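PDB 3VSN: Non-sulfated chondroitin lyase E66 from Autographa californica nucleopolyhedrovirus, which cleaves non-sulfated chondroitin as a lyase and is essential for oral infectivity of the virus, perhaps by digesting the chondroitin sulfate barrier of the host's peritrophic matrix. Local coordinates for residues K119-P124 / G173-T178; F140-P145 / M193-P198; A282-G287 / A318-D323; G472-L477 / Q538-Q543; T517-P522 / T549-Y554. All blocks are in the same frame, centred on the assembly; numbering follows the deposited sequence.

Contact 1 (K119-P124 / G173-T178)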
# COMPACT_ATOMS: atom_id res chain seq x y z
N LYS A 119 -7.58 -38.82 6.85
CA LYS A 119 -7.66 -38.67 5.39
C LYS A 119 -6.29 -38.58 4.72
O LYS A 119 -6.17 -38.82 3.52
CB LYS A 119 -8.51 -37.45 5.01
CG LYS A 119 -9.96 -37.49 5.47
CD LYS A 119 -10.75 -38.61 4.81
CE LYS A 119 -12.17 -38.65 5.35
NZ LYS A 119 -12.90 -39.88 4.93
N LEU A 120 -5.26 -38.24 5.50
CA LEU A 120 -3.92 -38.02 4.96
C LEU A 120 -3.21 -39.34 4.61
O LEU A 120 -3.13 -40.24 5.44
CB LEU A 120 -3.06 -37.20 5.92
CG LEU A 120 -3.41 -35.72 6.15
CD1 LEU A 120 -2.56 -35.15 7.28
CD2 LEU A 120 -3.24 -34.90 4.88
N PRO A 121 -2.70 -39.44 3.36
CA PRO A 121 -1.90 -40.59 2.94
C PRO A 121 -0.61 -40.75 3.74
O PRO A 121 0.04 -39.76 4.09
CB PRO A 121 -1.56 -40.27 1.48
CG PRO A 121 -2.68 -39.41 1.03
CD PRO A 121 -3.04 -38.57 2.22
N ASP A 122 -0.27 -42.00 4.03
CA ASP A 122 0.96 -42.36 4.72
C ASP A 122 1.53 -43.57 3.98
O ASP A 122 0.91 -44.64 3.99
CB ASP A 122 0.66 -42.69 6.19
CG ASP A 122 1.91 -42.82 7.05
OD1 ASP A 122 1.75 -42.91 8.28
OD2 ASP A 122 3.04 -42.84 6.52
N PRO A 123 2.70 -43.42 3.33
CA PRO A 123 3.57 -42.24 3.29
C PRO A 123 2.98 -41.08 2.48
O PRO A 123 2.10 -41.30 1.65
CB PRO A 123 4.84 -42.77 2.63
CG PRO A 123 4.36 -43.85 1.73
CD PRO A 123 3.19 -44.49 2.44
N PRO A 124 3.46 -39.84 2.71
CA PRO A 124 2.97 -38.69 1.95
C PRO A 124 3.29 -38.83 0.46
O PRO A 124 4.24 -39.53 0.11
CB PRO A 124 3.73 -37.51 2.55
CG PRO A 124 4.96 -38.11 3.14
CD PRO A 124 4.51 -39.44 3.67
N GLY A 173 5.94 -34.31 10.77
CA GLY A 173 7.17 -35.07 10.50
C GLY A 173 7.16 -35.64 9.09
O GLY A 173 8.19 -35.69 8.42
N LEU A 174 5.98 -36.06 8.64
CA LEU A 174 5.80 -36.57 7.28
C LEU A 174 5.63 -35.47 6.24
O LEU A 174 6.31 -35.48 5.21
CB LEU A 174 4.62 -37.54 7.22
CG LEU A 174 4.73 -38.92 7.88
CD1 LEU A 174 3.43 -39.68 7.67
CD2 LEU A 174 5.90 -39.73 7.34
N TYR A 175 4.73 -34.53 6.50
CA TYR A 175 4.32 -33.54 5.50
C TYR A 175 5.17 -32.26 5.46
O TYR A 175 5.17 -31.55 4.46
CB TYR A 175 2.83 -33.20 5.64
CG TYR A 175 1.96 -34.25 4.99
CD1 TYR A 175 1.66 -35.44 5.65
CD2 TYR A 175 1.47 -34.07 3.70
CE1 TYR A 175 0.88 -36.41 5.05
CE2 TYR A 175 0.68 -35.03 3.09
CZ TYR A 175 0.39 -36.20 3.77
OH TYR A 175 -0.39 -37.17 3.18
N LEU A 176 5.88 -32.00 6.55
CA LEU A 176 6.78 -30.86 6.64
C LEU A 176 8.09 -31.32 7.30
O LEU A 176 8.42 -30.88 8.41
CB LEU A 176 6.10 -29.73 7.43
CG LEU A 176 6.63 -28.30 7.39
CD1 LEU A 176 6.71 -27.77 5.97
CD2 LEU A 176 5.75 -27.40 8.25
N PRO A 177 8.84 -32.23 6.62
CA PRO A 177 10.02 -32.86 7.23
C PRO A 177 11.16 -31.88 7.52
O PRO A 177 11.96 -32.12 8.44
CB PRO A 177 10.45 -33.90 6.19
CG PRO A 177 9.88 -33.41 4.90
CD PRO A 177 8.60 -32.73 5.26
N THR A 178 11.26 -30.81 6.74
CA THR A 178 12.14 -29.69 7.05
C THR A 178 11.33 -28.39 6.94
O THR A 178 10.16 -28.42 6.56
CB THR A 178 13.36 -29.60 6.09
OG1 THR A 178 12.94 -29.07 4.83
CG2 THR A 178 14.03 -30.96 5.90
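Tyr175, with CG turned away from its own carbonyl carbon (chi1 -80°), carries its ring off the end of helix 161-175 and into the loop 119-124, where its hydroxyl reaches Pro121. Asp122 uses the other common setting: its CG lies opposite the backbone N (chi1 -169°), which lays the carboxylate across Leu174, with OD2 3.4 Å from CD1. OD1 of that carboxylate is hydrogen-bonded to Tyr170 of the same helix.

The phenol shows how one residue can hold an irregular loop from two directions. Tyr175 OH donates to Pro121 O at 2.8 Å, in the carbonyl plane and on a lone pair, with a C=O...O angle of 125°. Above one ring face sits Pro124, whose CB is 3.9 Å from the centroid of the Tyr175 ring in a CH-pi contact. Leu120 approaches obliquely, CD2 lying 4.0 Å from Tyr175 CZ. Pro124 also meets the helix itself, its CG 3.6 Å from Leu174 O.

The loop that leaves helix 103-119 is thus packed against the C-terminal end of helix 161-175. Leu120 continues onto Trp171 and onto Met144 of helix 138-154, while Leu176 packs on helix 189-205.

Contact 2 (F140-P145 / M193-P198)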
# COMPACT_ATOMS: atom_id res chain seq x y z
N PHE A 140 -2.15 -28.07 1.59
CA PHE A 140 -1.51 -29.17 2.32
C PHE A 140 -0.18 -28.75 2.95
O PHE A 140 0.15 -29.18 4.05
CB PHE A 140 -1.33 -30.38 1.40
CG PHE A 140 -2.61 -30.90 0.83
CD1 PHE A 140 -3.47 -31.68 1.60
CD2 PHE A 140 -2.98 -30.61 -0.48
CE1 PHE A 140 -4.67 -32.15 1.08
CE2 PHE A 140 -4.17 -31.08 -1.01
CZ PHE A 140 -5.02 -31.85 -0.23
N THR A 141 0.56 -27.90 2.24
CA THR A 141 1.88 -27.45 2.67
C THR A 141 1.82 -26.18 3.52
O THR A 141 2.58 -26.02 4.49
CB THR A 141 2.78 -27.19 1.44
OG1 THR A 141 3.04 -28.43 0.77
CG2 THR A 141 4.10 -26.55 1.83
N ILE A 142 0.90 -25.28 3.17
CA ILE A 142 0.84 -23.95 3.78
C ILE A 142 -0.18 -23.89 4.91
O ILE A 142 0.18 -23.68 6.07
CB ILE A 142 0.58 -22.84 2.73
CG1 ILE A 142 1.64 -22.86 1.62
CG2 ILE A 142 0.49 -21.46 3.38
CD1 ILE A 142 3.08 -22.74 2.09
N THR A 143 -1.45 -24.10 4.57
CA THR A 143 -2.55 -23.90 5.52
C THR A 143 -2.68 -25.02 6.56
O THR A 143 -2.87 -24.75 7.74
CB THR A 143 -3.89 -23.69 4.79
OG1 THR A 143 -3.67 -22.87 3.64
CG2 THR A 143 -4.90 -23.01 5.71
N MET A 144 -2.56 -26.27 6.11
CA MET A 144 -2.75 -27.41 7.01
C MET A 144 -1.78 -27.46 8.21
O MET A 144 -2.23 -27.69 9.33
CB MET A 144 -2.73 -28.73 6.23
CG MET A 144 -3.17 -29.93 7.06
SD MET A 144 -2.96 -31.47 6.14
CE MET A 144 -1.18 -31.66 6.18
N PRO A 145 -0.46 -27.25 7.98
CA PRO A 145 0.43 -27.24 9.15
C PRO A 145 0.07 -26.17 10.18
O PRO A 145 0.28 -26.38 11.38
CB PRO A 145 1.80 -26.98 8.53
CG PRO A 145 1.69 -27.55 7.16
CD PRO A 145 0.30 -27.17 6.72
N MET A 193 8.27 -18.80 4.29
CA MET A 193 8.00 -17.99 5.48
C MET A 193 6.82 -18.52 6.29
O MET A 193 6.85 -18.51 7.52
CB MET A 193 7.81 -16.51 5.10
CG MET A 193 9.09 -15.85 4.61
SD MET A 193 8.96 -14.06 4.44
CE MET A 193 8.26 -13.92 2.80
N ARG A 194 5.79 -18.99 5.59
CA ARG A 194 4.64 -19.64 6.22
C ARG A 194 5.04 -20.95 6.88
O ARG A 194 4.75 -21.17 8.06
CB ARG A 194 3.52 -19.90 5.19
CG ARG A 194 2.93 -18.66 4.54
CD ARG A 194 2.08 -17.83 5.50
NE ARG A 194 0.82 -18.48 5.86
CZ ARG A 194 -0.28 -18.48 5.11
NH1 ARG A 194 -0.29 -17.86 3.94
NH2 ARG A 194 -1.37 -19.10 5.53
N MET A 195 5.74 -21.80 6.13
CA MET A 195 6.13 -23.15 6.56
C MET A 195 7.02 -23.19 7.80
O MET A 195 6.88 -24.07 8.64
CB MET A 195 6.84 -23.88 5.42
CG MET A 195 5.96 -24.18 4.22
SD MET A 195 6.93 -24.40 2.72
CE MET A 195 7.71 -25.99 3.02
N GLY A 196 7.95 -22.24 7.90
CA GLY A 196 8.92 -22.24 8.99
C GLY A 196 8.33 -22.11 10.38
O GLY A 196 8.91 -22.60 11.35
N VAL A 197 7.18 -21.44 10.48
CA VAL A 197 6.54 -21.20 11.77
C VAL A 197 6.00 -22.49 12.43
O VAL A 197 6.40 -22.81 13.56
CB VAL A 197 5.45 -20.09 11.69
CG1 VAL A 197 4.76 -19.92 13.04
CG2 VAL A 197 6.06 -18.77 11.23
N PRO A 198 5.11 -23.23 11.74
CA PRO A 198 4.68 -24.51 12.33
C PRO A 198 5.79 -25.56 12.36
O PRO A 198 5.80 -26.41 13.25
CB PRO A 198 3.53 -24.96 11.43
CG PRO A 198 3.72 -24.22 10.15
CD PRO A 198 4.30 -22.90 10.55
O HOH W 1 -3.41 -20.15 3.69
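Arg194 meets Ile142 through the flat of its guanidinium: Ile142 CG2 sits over the centre of one face, 3.5 Å from Arg194 CZ. Bends at chi2 and chi3 fold the guanidinium back over the methyl that CB and CG already border. Its nitrogens are well occupied, NE by a salt bridge to Glu146 and NH1 by one to Glu51, while NH2 donates at 2.9 Å to a water that is also bonded to Thr143 OG1 at 2.7 Å. These bonds fix the rotation of the group whose face rests on the Ile142 methyl. The side chain of Ile142 is also about 4 Å from that of Asn191, one of the two catalytic proton acceptors, three residues before Arg194 on helix 189-205.

Met195 follows, its CG 3.9 Å from Ile142 CD1 and its sulfur SD 3.7 Å from Thr141 CG2. Thr141 turns that methyl to the methionine and hydrogen-bonds Ser182 through OG1.

Both helices belong to the alpha/alpha toroid of the protein; their segments 140-145 and 193-198 cross at 43°, with axes 8.9 Å apart.

Pro198 then faces Pro145, its CG 3.7 Å from Pro145 CB and its CB 3.5 Å from Pro145 O. Each proline lies at a kink where its N makes no bond to the preceding turn.

Contact 3 (A282-G287 / A318-D323)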
# COMPACT_ATOMS: atom_id res chain seq x y z
N ALA A 282 8.66 1.02 5.82
CA ALA A 282 7.98 0.65 4.57
C ALA A 282 6.46 0.68 4.71
O ALA A 282 5.75 1.11 3.79
CB ALA A 282 8.44 -0.72 4.10
N ILE A 283 5.96 0.23 5.85
CA ILE A 283 4.52 0.23 6.12
C ILE A 283 4.02 1.65 6.41
O ILE A 283 2.98 2.06 5.90
CB ILE A 283 4.14 -0.77 7.24
CG1 ILE A 283 4.58 -2.21 6.88
CG2 ILE A 283 2.65 -0.71 7.56
CD1 ILE A 283 4.02 -2.78 5.59
N GLU A 284 4.78 2.40 7.22
CA GLU A 284 4.47 3.81 7.47
C GLU A 284 4.38 4.59 6.16
O GLU A 284 3.51 5.46 6.01
CB GLU A 284 5.53 4.46 8.36
CG GLU A 284 5.54 3.96 9.79
CD GLU A 284 6.61 4.63 10.64
OE1 GLU A 284 7.48 5.33 10.09
OE2 GLU A 284 6.56 4.44 11.88
N ASN A 285 5.27 4.27 5.23
CA ASN A 285 5.36 5.00 3.96
C ASN A 285 4.13 4.88 3.05
O ASN A 285 3.95 5.72 2.16
CB ASN A 285 6.62 4.60 3.20
CG ASN A 285 7.86 5.33 3.70
OD1 ASN A 285 7.77 6.28 4.47
ND2 ASN A 285 9.03 4.88 3.25
N VAL A 286 3.29 3.87 3.26
CA VAL A 286 2.14 3.64 2.37
C VAL A 286 0.79 3.38 3.06
O VAL A 286 -0.26 3.61 2.47
CB VAL A 286 2.40 2.52 1.32
CG1 VAL A 286 3.66 2.80 0.50
CG2 VAL A 286 2.46 1.14 1.97
N GLY A 287 0.82 2.90 4.30
CA GLY A 287 -0.39 2.44 4.97
C GLY A 287 -1.08 3.46 5.85
O GLY A 287 -0.65 4.60 5.96
N ALA A 318 2.20 11.84 10.75
CA ALA A 318 3.44 12.29 10.12
C ALA A 318 3.33 12.44 8.62
O ALA A 318 2.42 11.91 7.98
CB ALA A 318 4.57 11.32 10.46
N VAL A 319 4.30 13.16 8.06
CA VAL A 319 4.50 13.21 6.61
C VAL A 319 5.75 12.37 6.31
O VAL A 319 6.80 12.57 6.91
CB VAL A 319 4.68 14.66 6.12
CG1 VAL A 319 4.82 14.70 4.60
CG2 VAL A 319 3.51 15.52 6.58
N HIS A 320 5.60 11.41 5.39
CA HIS A 320 6.67 10.49 5.02
C HIS A 320 7.05 10.67 3.59
O HIS A 320 6.19 10.96 2.75
CB HIS A 320 6.22 9.04 5.21
CG HIS A 320 5.71 8.72 6.59
ND1 HIS A 320 6.53 8.61 7.66
CD2 HIS A 320 4.42 8.44 7.05
CE1 HIS A 320 5.80 8.30 8.75
NE2 HIS A 320 4.51 8.19 8.37
N SER A 321 8.32 10.46 3.27
CA SER A 321 8.75 10.48 1.87
C SER A 321 9.75 9.39 1.52
O SER A 321 10.63 9.06 2.31
CB SER A 321 9.32 11.86 1.50
OG SER A 321 10.54 12.11 2.17
N ALA A 322 9.61 8.85 0.32
CA ALA A 322 10.58 7.93 -0.23
C ALA A 322 11.16 8.62 -1.46
O ALA A 322 10.53 8.64 -2.52
CB ALA A 322 9.92 6.61 -0.60
N ASP A 323 12.34 9.22 -1.30
CA ASP A 323 12.89 10.16 -2.28
C ASP A 323 13.42 9.52 -3.56
O ASP A 323 13.52 10.19 -4.59
CB ASP A 323 13.99 11.02 -1.64
CG ASP A 323 13.49 11.90 -0.50
OD1 ASP A 323 12.25 12.09 -0.36
OD2 ASP A 323 14.34 12.40 0.25
O HOH W 2 11.70 6.78 3.35
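Part of the junction between the helical region and the beta-rich region that follows it is made here by Glu284 and Asn285, in the last part of helix 276-284 and the turn after it, meeting His320 on strand 318-322. The imidazole is the central piece. Over one face of its ring stands Glu284 CB, 4.0 Å from the His320 centroid and 22° off the ring normal, a CH-pi contact. The backbone comes near as well, with Glu284 O 3.3 Å from His320 CD2. Beyond CG the glutamate runs extended, and OE1 lies 3.7 Å from His320 CE1, carboxylate and ring being turned 28° apart. OE1 has its firm partner in Arg281, through a salt bridge; its closeness to the imidazole could still influence the histidine's ionisation.

Asn285 comes in obliquely, its amide plane 62° from the ring, and sets OD1 3.3 Å from His320 CB. The ND2 end is shared between Ser241 O and a water: Asn285 ND2 donates to the water at 3.3 Å, and the water donates to Ser321 O at 2.7 Å. One asparagine thereby ties segment 282-287 to the strand indirectly.

Strand 318-322 forms one border of a four-stranded antiparallel sheet. His320 pairs through its backbone with Thr329 of strand 327-331, whose hydroxyl bonds Asn285 O. Ser321 OG is hydrogen-bonded to Lys421 and the side chain touches Ile419 of strand 414-421.

Contact 4 (G472-L477 / Q538-Q543)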
# COMPACT_ATOMS: atom_id res chain seq x y z
N GLY A 472 -10.00 16.67 -23.44
CA GLY A 472 -9.62 15.93 -22.24
C GLY A 472 -10.28 16.54 -21.02
O GLY A 472 -10.99 17.55 -21.12
N ARG A 473 -10.07 15.94 -19.86
CA ARG A 473 -10.58 16.49 -18.60
C ARG A 473 -9.78 15.98 -17.42
O ARG A 473 -9.25 14.86 -17.44
CB ARG A 473 -12.06 16.16 -18.40
CG ARG A 473 -12.46 14.74 -18.79
CD ARG A 473 -13.12 14.74 -20.15
NE ARG A 473 -14.40 15.44 -20.09
CZ ARG A 473 -15.02 16.01 -21.12
NH1 ARG A 473 -14.48 15.98 -22.33
NH2 ARG A 473 -16.18 16.61 -20.92
N VAL A 474 -9.68 16.82 -16.40
CA VAL A 474 -9.00 16.45 -15.17
C VAL A 474 -10.07 16.27 -14.11
O VAL A 474 -10.85 17.19 -13.84
CB VAL A 474 -7.97 17.51 -14.74
CG1 VAL A 474 -7.27 17.10 -13.46
CG2 VAL A 474 -6.96 17.75 -15.86
N ILE A 475 -10.10 15.08 -13.51
CA ILE A 475 -11.10 14.78 -12.48
C ILE A 475 -10.74 15.50 -11.18
O ILE A 475 -9.61 15.38 -10.69
CB ILE A 475 -11.24 13.26 -12.26
CG1 ILE A 475 -11.68 12.58 -13.56
CG2 ILE A 475 -12.22 12.95 -11.13
CD1 ILE A 475 -11.70 11.07 -13.50
N VAL A 476 -11.70 16.25 -10.66
CA VAL A 476 -11.54 16.94 -9.38
C VAL A 476 -12.17 16.11 -8.25
O VAL A 476 -11.57 15.92 -7.19
CB VAL A 476 -12.14 18.37 -9.44
CG1 VAL A 476 -12.10 19.05 -8.08
CG2 VAL A 476 -11.39 19.21 -10.47
N LEU A 477 -13.39 15.63 -8.48
CA LEU A 477 -14.10 14.77 -7.53
C LEU A 477 -14.83 13.69 -8.30
O LEU A 477 -15.37 13.94 -9.38
CB LEU A 477 -15.13 15.56 -6.71
CG LEU A 477 -14.99 15.83 -5.21
CD1 LEU A 477 -16.36 16.13 -4.61
CD2 LEU A 477 -14.31 14.70 -4.43
N GLN A 538 -12.43 19.39 -14.61
CA GLN A 538 -11.99 20.58 -15.34
C GLN A 538 -11.65 20.15 -16.76
O GLN A 538 -10.69 19.41 -16.99
CB GLN A 538 -10.80 21.25 -14.64
CG GLN A 538 -11.18 22.00 -13.37
CD GLN A 538 -10.02 22.73 -12.72
OE1 GLN A 538 -8.92 22.80 -13.27
NE2 GLN A 538 -10.26 23.29 -11.54
N ILE A 539 -12.47 20.60 -17.71
CA ILE A 539 -12.31 20.24 -19.11
C ILE A 539 -11.16 21.03 -19.73
O ILE A 539 -11.06 22.25 -19.56
CB ILE A 539 -13.62 20.43 -19.91
CG1 ILE A 539 -14.73 19.52 -19.34
CG2 ILE A 539 -13.40 20.12 -21.39
CD1 ILE A 539 -16.14 19.89 -19.76
N ILE A 540 -10.28 20.33 -20.44
CA ILE A 540 -9.12 20.94 -21.09
C ILE A 540 -9.19 20.70 -22.60
O ILE A 540 -9.48 19.59 -23.05
CB ILE A 540 -7.79 20.42 -20.49
CG1 ILE A 540 -7.77 18.88 -20.45
CG2 ILE A 540 -7.58 20.99 -19.09
CD1 ILE A 540 -6.43 18.26 -20.08
N SER A 541 -8.93 21.74 -23.38
CA SER A 541 -9.10 21.65 -24.84
C SER A 541 -8.10 20.68 -25.48
O SER A 541 -6.94 20.63 -25.08
CB SER A 541 -8.99 23.03 -25.49
OG SER A 541 -7.65 23.50 -25.46
N PHE A 542 -8.56 19.92 -26.47
CA PHE A 542 -7.66 19.04 -27.21
C PHE A 542 -6.55 19.84 -27.90
O PHE A 542 -5.43 19.36 -28.02
CB PHE A 542 -8.39 18.09 -28.18
CG PHE A 542 -9.17 18.79 -29.28
CD1 PHE A 542 -8.54 19.18 -30.46
CD2 PHE A 542 -10.54 19.00 -29.15
CE1 PHE A 542 -9.26 19.81 -31.47
CE2 PHE A 542 -11.26 19.63 -30.16
CZ PHE A 542 -10.62 20.03 -31.32
N GLN A 543 -6.86 21.08 -28.31
CA GLN A 543 -5.85 21.95 -28.94
C GLN A 543 -4.66 22.22 -28.02
O GLN A 543 -3.51 22.16 -28.47
CB GLN A 543 -6.46 23.29 -29.39
CG GLN A 543 -7.45 23.18 -30.55
CD GLN A 543 -8.88 22.99 -30.09
OE1 GLN A 543 -9.13 22.52 -28.98
NE2 GLN A 543 -9.83 23.36 -30.95
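One face of the Arg473 guanidinium lies against Ile539, whose CG1 is 3.9 Å from Arg473 CZ and whose CD1 is 3.5 Å from Arg473 NH2. NE makes a salt bridge with Glu537 and NH1 is hydrogen-bonded to Asn471 O. Arg527 brings a second positive charge close to NH2, an approach that Glu537 may well temper. The two side chains, Arg473 and Ile539, run alongside each other on the same face of an antiparallel sheet, in the beta-sandwich part of the protein, where strand 472-475 and strand 538-540 meet at 153°.

The arginine starts from the crowded position, CG between the backbone N and the carbonyl carbon (chi1 41°), and further bends lay the guanidinium over its neighbour. Arg473 and Ile539 form a non-hydrogen-bonded pair, and the hydrogen-bonded pairs on either side hold the ladder. Val474 N donates to Gln538 O at 2.8 Å and Gln538 N returns the bond to Val474 O at 2.8 Å. Ile540 N reaches Gly472 O at 2.9 Å, but from 51° out of the carbonyl plane.

Val474, Gln538 and Ile540 occupy the other face, turned to strand 550-558. Further along, Val476 and Leu477 both face Val536, a classic beta bulge, and Val476 CG2 lies 4.0 Å from Gln538 CG. Gly472, having no side chain, lets Ile540 settle on its backbone, with Ile540 CG1 3.5 Å from Gly472 C.

Contact 5 (T517-P522 / T549-Y554)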
# COMPACT_ATOMS: atom_id res chain seq x y z
N THR A 517 -3.50 33.54 -11.48
CA THR A 517 -3.41 34.56 -12.52
C THR A 517 -2.31 34.19 -13.51
O THR A 517 -1.21 33.79 -13.10
CB THR A 517 -3.19 35.96 -11.92
OG1 THR A 517 -4.16 36.18 -10.89
CG2 THR A 517 -3.34 37.05 -13.00
N ASN A 518 -2.63 34.27 -14.80
CA ASN A 518 -1.71 33.95 -15.90
C ASN A 518 -1.54 32.46 -16.19
O ASN A 518 -0.69 32.08 -17.00
CB ASN A 518 -0.35 34.65 -15.72
CG ASN A 518 -0.47 36.16 -15.70
OD1 ASN A 518 0.00 36.83 -14.78
ND2 ASN A 518 -1.13 36.71 -16.71
N ILE A 519 -2.34 31.62 -15.54
CA ILE A 519 -2.42 30.19 -15.84
C ILE A 519 -3.89 29.86 -16.12
O ILE A 519 -4.77 30.28 -15.37
CB ILE A 519 -1.89 29.32 -14.68
CG1 ILE A 519 -0.39 29.55 -14.49
CG2 ILE A 519 -2.20 27.84 -14.91
CD1 ILE A 519 0.23 28.74 -13.37
N ASN A 520 -4.15 29.13 -17.20
CA ASN A 520 -5.52 28.74 -17.50
C ASN A 520 -6.03 27.65 -16.56
O ASN A 520 -5.48 26.54 -16.51
CB ASN A 520 -5.67 28.28 -18.95
CG ASN A 520 -7.12 28.12 -19.35
OD1 ASN A 520 -7.63 27.00 -19.43
ND2 ASN A 520 -7.82 29.24 -19.56
N VAL A 521 -7.06 27.98 -15.79
CA VAL A 521 -7.69 27.02 -14.88
C VAL A 521 -9.17 26.98 -15.21
O VAL A 521 -9.90 27.93 -14.92
CB VAL A 521 -7.48 27.40 -13.39
CG1 VAL A 521 -8.12 26.37 -12.47
CG2 VAL A 521 -6.00 27.54 -13.07
N PRO A 522 -9.63 25.87 -15.83
CA PRO A 522 -11.03 25.76 -16.23
C PRO A 522 -11.96 25.75 -15.03
O PRO A 522 -11.54 25.43 -13.92
CB PRO A 522 -11.08 24.40 -16.94
CG PRO A 522 -9.68 24.15 -17.37
CD PRO A 522 -8.85 24.70 -16.25
N THR A 549 0.33 22.25 -23.47
CA THR A 549 0.17 23.49 -22.70
C THR A 549 -1.10 23.51 -21.85
O THR A 549 -1.41 24.54 -21.25
CB THR A 549 0.18 24.74 -23.61
OG1 THR A 549 -0.82 24.62 -24.63
CG2 THR A 549 1.56 24.96 -24.25
N ALA A 550 -1.83 22.40 -21.80
CA ALA A 550 -3.06 22.34 -21.01
C ALA A 550 -2.76 22.38 -19.51
O ALA A 550 -1.70 21.91 -19.08
CB ALA A 550 -3.88 21.10 -21.36
N SER A 551 -3.67 22.95 -18.74
CA SER A 551 -3.49 23.07 -17.29
C SER A 551 -4.80 22.92 -16.52
O SER A 551 -5.88 23.18 -17.05
CB SER A 551 -2.80 24.39 -16.93
OG SER A 551 -3.41 25.49 -17.58
N ALA A 552 -4.70 22.50 -15.26
CA ALA A 552 -5.84 22.38 -14.37
C ALA A 552 -5.37 22.53 -12.93
O ALA A 552 -4.26 22.14 -12.60
CB ALA A 552 -6.53 21.03 -14.57
N CYS A 553 -6.22 23.10 -12.08
CA CYS A 553 -5.82 23.39 -10.70
C CYS A 553 -7.01 23.34 -9.76
O CYS A 553 -8.03 24.01 -9.99
CB CYS A 553 -5.13 24.76 -10.62
SG CYS A 553 -4.27 25.06 -9.05
N TYR A 554 -6.89 22.55 -8.70
CA TYR A 554 -7.95 22.43 -7.71
C TYR A 554 -7.37 22.13 -6.34
O TYR A 554 -6.18 21.84 -6.20
CB TYR A 554 -8.95 21.33 -8.13
CG TYR A 554 -8.37 19.93 -8.09
CD1 TYR A 554 -8.48 19.14 -6.95
CD2 TYR A 554 -7.72 19.38 -9.21
CE1 TYR A 554 -7.95 17.85 -6.90
CE2 TYR A 554 -7.20 18.10 -9.18
CZ TYR A 554 -7.32 17.34 -8.02
OH TYR A 554 -6.80 16.06 -7.98
O HOH W 3 -6.37 24.63 -19.42
O HOH W 4 -2.14 28.04 -18.84
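The direct polar link is a single bond, from Ser551 to Asn520. Ser551 OG donates to Asn520 O at 2.6 Å, on a lone pair and in the carbonyl plane, with a C=O...O angle of 135°. The serine places its hydroxyl between its own N and carbonyl carbon (chi1 49°), which turns it toward the loop.

Two waters double this link. One donates to Asn520 OD1 at 2.7 Å and to Ser551 O at 2.8 Å, spanning from the amide to the strand backbone. The other accepts from Asn520 N at 2.8 Å and donates to Ser551 OG at 3.1 Å. The serine hydroxyl is therefore gripped twice, once by peptide and once by water, and both backbone polar atoms of Asn520 are used. The arrangement illustrates how a chain without strand geometry can follow a strand through a side chain and bridging solvent.

Van der Waals contacts flank the polar centre. Val521 straddles Cys553, with an apolar contact of 3.8 Å from CG2 to Cys553 CB, and with CG1 3.4 Å from Cys553 O. Pro522 CD rests 3.4 Å from Ser551 O, while the CG2 methyl of Ile519 borders the serine.

In the beta-sandwich, strand 550-558 lies between strands 452-461 and 509-513. Cys553 still pairs with Val514 just past the latter strand; beyond that, loop 517-522 runs beside it on its way to strand 525-530. Val521 and Pro522 also touch Gln538 of strand 533-540.

The five contacts form two touching pairs and one isolated member. Contacts 1 and 2, with centres about 13 Å apart in the helical region, meet where Leu176 CD2 packs 3.5 Å from Met195 O. Contacts 4 and 5, centres about 10 Å apart, lie on two different sheets that face each other, and a probable hydrogen bond of 2.8 Å from Gln538 NE2 to Cys553 O bridges them. Contact 3 stands between the pairs, its centre about 31 Å from that of contact 2 and about 30 Å from those of contacts 4 and 5. Contact 2 borders the active site: beyond Asn191, the proton donor Tyr254 has its side chain about 9 Å from that of Arg194.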